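Local coordinates for protein gamma-glutamyltranspeptidase (Streptomyces lincolnensis, PDB 6J3A) that belongs to the LmbA-like gamma-glutamyltranspeptidase homologues of the N-terminal nucleophile clan and probably acts as a transferase or hydrolase, its substrate not established, at residues 38-50 with 130-142. Numbering follows the deposited sequence.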
# COMPACT_ATOMS: atom_id res chain seq x y z
N ASP A 38 9.63 15.81 -11.48
CA ASP A 38 9.72 16.43 -10.15
C ASP A 38 9.60 15.36 -9.07
O ASP A 38 10.40 15.30 -8.12
CB ASP A 38 8.58 17.41 -9.92
CG ASP A 38 8.63 18.59 -10.84
OD1 ASP A 38 9.67 19.26 -10.90
OD2 ASP A 38 7.60 18.88 -11.50
N ALA A 39 8.59 14.51 -9.22
CA ALA A 39 8.29 13.48 -8.24
C ALA A 39 9.45 12.53 -8.06
O ALA A 39 9.87 12.26 -6.93
CB ALA A 39 7.05 12.71 -8.66
N ALA A 40 9.97 12.03 -9.17
CA ALA A 40 11.03 11.03 -9.14
C ALA A 40 12.32 11.57 -8.53
O ALA A 40 13.03 10.84 -7.82
CB ALA A 40 11.28 10.51 -10.53
N VAL A 41 12.63 12.84 -8.80
CA VAL A 41 13.78 13.50 -8.19
C VAL A 41 13.62 13.48 -6.67
O VAL A 41 14.50 13.00 -5.96
CB VAL A 41 13.98 14.94 -8.71
CG1 VAL A 41 15.07 15.67 -7.92
CG2 VAL A 41 14.37 14.92 -10.18
N ALA A 42 12.48 13.97 -6.18
CA ALA A 42 12.20 13.97 -4.73
C ALA A 42 12.34 12.59 -4.11
O ALA A 42 13.04 12.42 -3.11
CB ALA A 42 10.81 14.49 -4.47
N GLY A 43 11.67 11.62 -4.71
CA GLY A 43 11.74 10.23 -4.26
C GLY A 43 13.15 9.68 -4.21
O GLY A 43 13.50 8.94 -3.30
N ALA A 44 13.97 10.06 -5.19
CA ALA A 44 15.34 9.54 -5.31
C ALA A 44 16.23 9.98 -4.17
O ALA A 44 17.02 9.19 -3.66
CB ALA A 44 15.95 9.98 -6.63
N PHE A 45 16.10 11.24 -3.77
CA PHE A 45 16.85 11.77 -2.65
C PHE A 45 16.31 11.24 -1.31
O PHE A 45 17.06 11.11 -0.35
CB PHE A 45 16.88 13.30 -2.70
CG PHE A 45 17.85 13.84 -3.72
CD1 PHE A 45 17.53 13.86 -5.06
CD2 PHE A 45 19.11 14.31 -3.33
CE1 PHE A 45 18.42 14.34 -6.01
CE2 PHE A 45 20.01 14.81 -4.27
CZ PHE A 45 19.67 14.82 -5.61
N VAL A 46 15.03 10.95 -1.24
CA VAL A 46 14.49 10.24 -0.09
C VAL A 46 15.11 8.84 -0.01
O VAL A 46 15.54 8.41 1.06
CB VAL A 46 12.94 10.21 -0.10
CG1 VAL A 46 12.39 9.24 0.93
CG2 VAL A 46 12.40 11.62 0.15
N LEU A 47 15.20 8.15 -1.15
CA LEU A 47 15.83 6.82 -1.19
C LEU A 47 17.26 6.78 -0.66
O LEU A 47 17.65 5.80 -0.02
CB LEU A 47 15.81 6.25 -2.60
CG LEU A 47 14.47 5.73 -3.11
CD1 LEU A 47 14.56 5.46 -4.60
CD2 LEU A 47 14.05 4.47 -2.37
N HIS A 48 18.03 7.84 -0.93
CA HIS A 48 19.39 7.94 -0.37
C HIS A 48 19.32 7.77 1.14
O HIS A 48 20.07 7.00 1.74
CB HIS A 48 20.03 9.30 -0.64
CG HIS A 48 20.21 9.62 -2.09
ND1 HIS A 48 20.23 10.91 -2.57
CD2 HIS A 48 20.38 8.81 -3.16
CE1 HIS A 48 20.39 10.88 -3.88
NE2 HIS A 48 20.49 9.62 -4.27
N VAL A 49 18.37 8.50 1.73
CA VAL A 49 18.20 8.60 3.18
C VAL A 49 17.62 7.33 3.80
O VAL A 49 18.04 6.94 4.89
CB VAL A 49 17.31 9.81 3.56
CG1 VAL A 49 17.16 9.93 5.07
CG2 VAL A 49 17.91 11.10 3.02
N VAL A 50 16.67 6.69 3.12
CA VAL A 50 15.94 5.55 3.69
C VAL A 50 16.43 4.18 3.23
O VAL A 50 16.01 3.17 3.80
CB VAL A 50 14.42 5.67 3.49
CG1 VAL A 50 13.94 7.02 4.02
CG2 VAL A 50 14.01 5.45 2.03
N VAL A 130 11.71 20.17 -4.10
CA VAL A 130 11.75 18.77 -4.47
C VAL A 130 12.65 17.99 -3.54
O VAL A 130 12.42 16.81 -3.31
CB VAL A 130 12.07 18.59 -5.97
CG1 VAL A 130 13.03 17.45 -6.25
CG2 VAL A 130 10.77 18.34 -6.73
N LEU A 131 13.66 18.63 -2.97
CA LEU A 131 14.54 17.89 -2.07
C LEU A 131 14.32 18.13 -0.55
O LEU A 131 15.03 17.53 0.26
CB LEU A 131 16.01 17.94 -2.56
CG LEU A 131 16.95 19.12 -2.42
CD1 LEU A 131 17.23 19.42 -0.96
CD2 LEU A 131 18.26 18.78 -3.11
N LYS A 132 13.31 18.91 -0.17
CA LYS A 132 12.98 19.13 1.26
C LYS A 132 12.55 17.86 2.02
O LYS A 132 12.70 17.78 3.24
CB LYS A 132 11.90 20.21 1.41
CG LYS A 132 10.50 19.77 1.02
CD LYS A 132 9.56 20.96 0.86
CE LYS A 132 8.13 20.52 0.58
NZ LYS A 132 7.48 21.33 -0.49
N TYR A 133 12.02 16.88 1.30
CA TYR A 133 11.56 15.63 1.90
C TYR A 133 12.72 14.85 2.49
O TYR A 133 12.69 14.48 3.65
CB TYR A 133 10.82 14.77 0.87
CG TYR A 133 9.61 15.48 0.33
CD1 TYR A 133 8.44 15.57 1.08
CD2 TYR A 133 9.64 16.12 -0.91
CE1 TYR A 133 7.33 16.25 0.61
CE2 TYR A 133 8.53 16.80 -1.39
CZ TYR A 133 7.38 16.86 -0.63
OH TYR A 133 6.27 17.54 -1.10
N ALA A 134 13.75 14.63 1.67
CA ALA A 134 14.99 13.96 2.09
C ALA A 134 15.73 14.68 3.22
O ALA A 134 16.20 14.03 4.15
CB ALA A 134 15.93 13.80 0.90
N VAL A 135 15.82 16.00 3.12
CA VAL A 135 16.41 16.85 4.17
C VAL A 135 15.74 16.62 5.53
O VAL A 135 16.40 16.45 6.55
CB VAL A 135 16.29 18.36 3.84
CG1 VAL A 135 16.76 19.23 5.01
CG2 VAL A 135 17.10 18.71 2.60
N GLY A 136 14.41 16.65 5.52
CA GLY A 136 13.60 16.39 6.72
C GLY A 136 13.86 15.04 7.35
O GLY A 136 14.06 14.94 8.56
N TYR A 137 13.89 13.99 6.53
CA TYR A 137 14.17 12.65 7.05
C TYR A 137 15.63 12.48 7.45
O TYR A 137 15.95 11.66 8.32
CB TYR A 137 13.77 11.57 6.03
CG TYR A 137 12.28 11.47 5.85
CD1 TYR A 137 11.44 11.13 6.91
CD2 TYR A 137 11.68 11.73 4.61
CE1 TYR A 137 10.06 11.05 6.76
CE2 TYR A 137 10.30 11.66 4.45
CZ TYR A 137 9.50 11.31 5.53
OH TYR A 137 8.14 11.22 5.38
N ALA A 138 16.51 13.25 6.83
CA ALA A 138 17.92 13.21 7.16
C ALA A 138 18.17 13.84 8.52
O ALA A 138 18.80 13.22 9.37
CB ALA A 138 18.73 13.92 6.09
N GLU A 139 17.66 15.05 8.73
CA GLU A 139 17.91 15.75 10.01
C GLU A 139 16.98 15.31 11.15
O GLU A 139 17.46 15.13 12.26
CB GLU A 139 17.96 17.28 9.83
CG GLU A 139 16.65 18.04 9.97
CD GLU A 139 16.85 19.54 9.94
OE1 GLU A 139 17.27 20.12 10.96
OE2 GLU A 139 16.57 20.15 8.89
N HIS A 140 15.69 15.13 10.88
CA HIS A 140 14.71 14.78 11.94
C HIS A 140 14.42 13.29 12.07
O HIS A 140 13.83 12.88 13.06
CB HIS A 140 13.38 15.51 11.75
CG HIS A 140 13.52 17.00 11.69
ND1 HIS A 140 13.94 17.75 12.77
CD2 HIS A 140 13.30 17.87 10.68
CE1 HIS A 140 13.96 19.03 12.43
NE2 HIS A 140 13.58 19.13 11.17
N GLY A 141 14.79 12.50 11.06
CA GLY A 141 14.87 11.04 11.20
C GLY A 141 13.78 10.19 10.59
O GLY A 141 12.72 10.69 10.19
N HIS A 142 14.04 8.89 10.52
CA HIS A 142 13.04 7.92 10.11
C HIS A 142 13.26 6.54 10.75
O HIS A 142 14.37 6.17 11.08
CB HIS A 142 13.03 7.78 8.59
CG HIS A 142 14.04 6.80 8.08
ND1 HIS A 142 15.36 7.12 7.89
CD2 HIS A 142 13.91 5.49 7.74
CE1 HIS A 142 16.01 6.06 7.45
NE2 HIS A 142 15.15 5.06 7.35
O HOH W 1 13.38 14.83 -1.56
O HOH W 2 14.64 2.32 5.93
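A42 O and V130 O share one water between the helices, which donates to both and accepts from A134 N in turn. The V130 O bond is 2.8 Å long, while A134 N reaches the water only at 3.3 Å. This amide lies at the kink of helix 130-140, where the N atoms of Y133 and A134 lack a bond to the preceding turn, so the water takes up a donor and an acceptor that the broken helix leaves over. Small residues let the backbones close in: the CB of A42 presses on V130 O at 3.1 Å, and the A134 methyl sits against F45 O. The axes run nearly parallel, 7.6 Å apart and inclined by 16°.

Further along, V49 spreads its two methyls over the partner helix. Its CG1, anti to the backbone N (chi1 -179°), lies against the backbone of Y137 and A138, while CG2 meets A134 CB at 4.0 Å. V46 CG2 slips in beside Y133 CB at 3.6 Å. Beyond the turn at G141, which has positive phi, H142 swings back so that V50 CG1 stands over the middle of its imidazole face, a CH-pi contact 3.9 Å from the ring centroid and 3° off the normal. A second water joins H142 NE2 to V50 O. With an alanine here in place of H142, V50 CG1 would probably lose the imidazole face it rests on, and the second water its side-chain partner.

Helix 111-122 packs on helix 38-50, and helix 186-200 on both; the Y137 hydroxyl reaches R617 of the second subunit. Between the two helices, then, the chemistry is chiefly apolar packing, with water supplying the polar links where helix geometry breaks or ends.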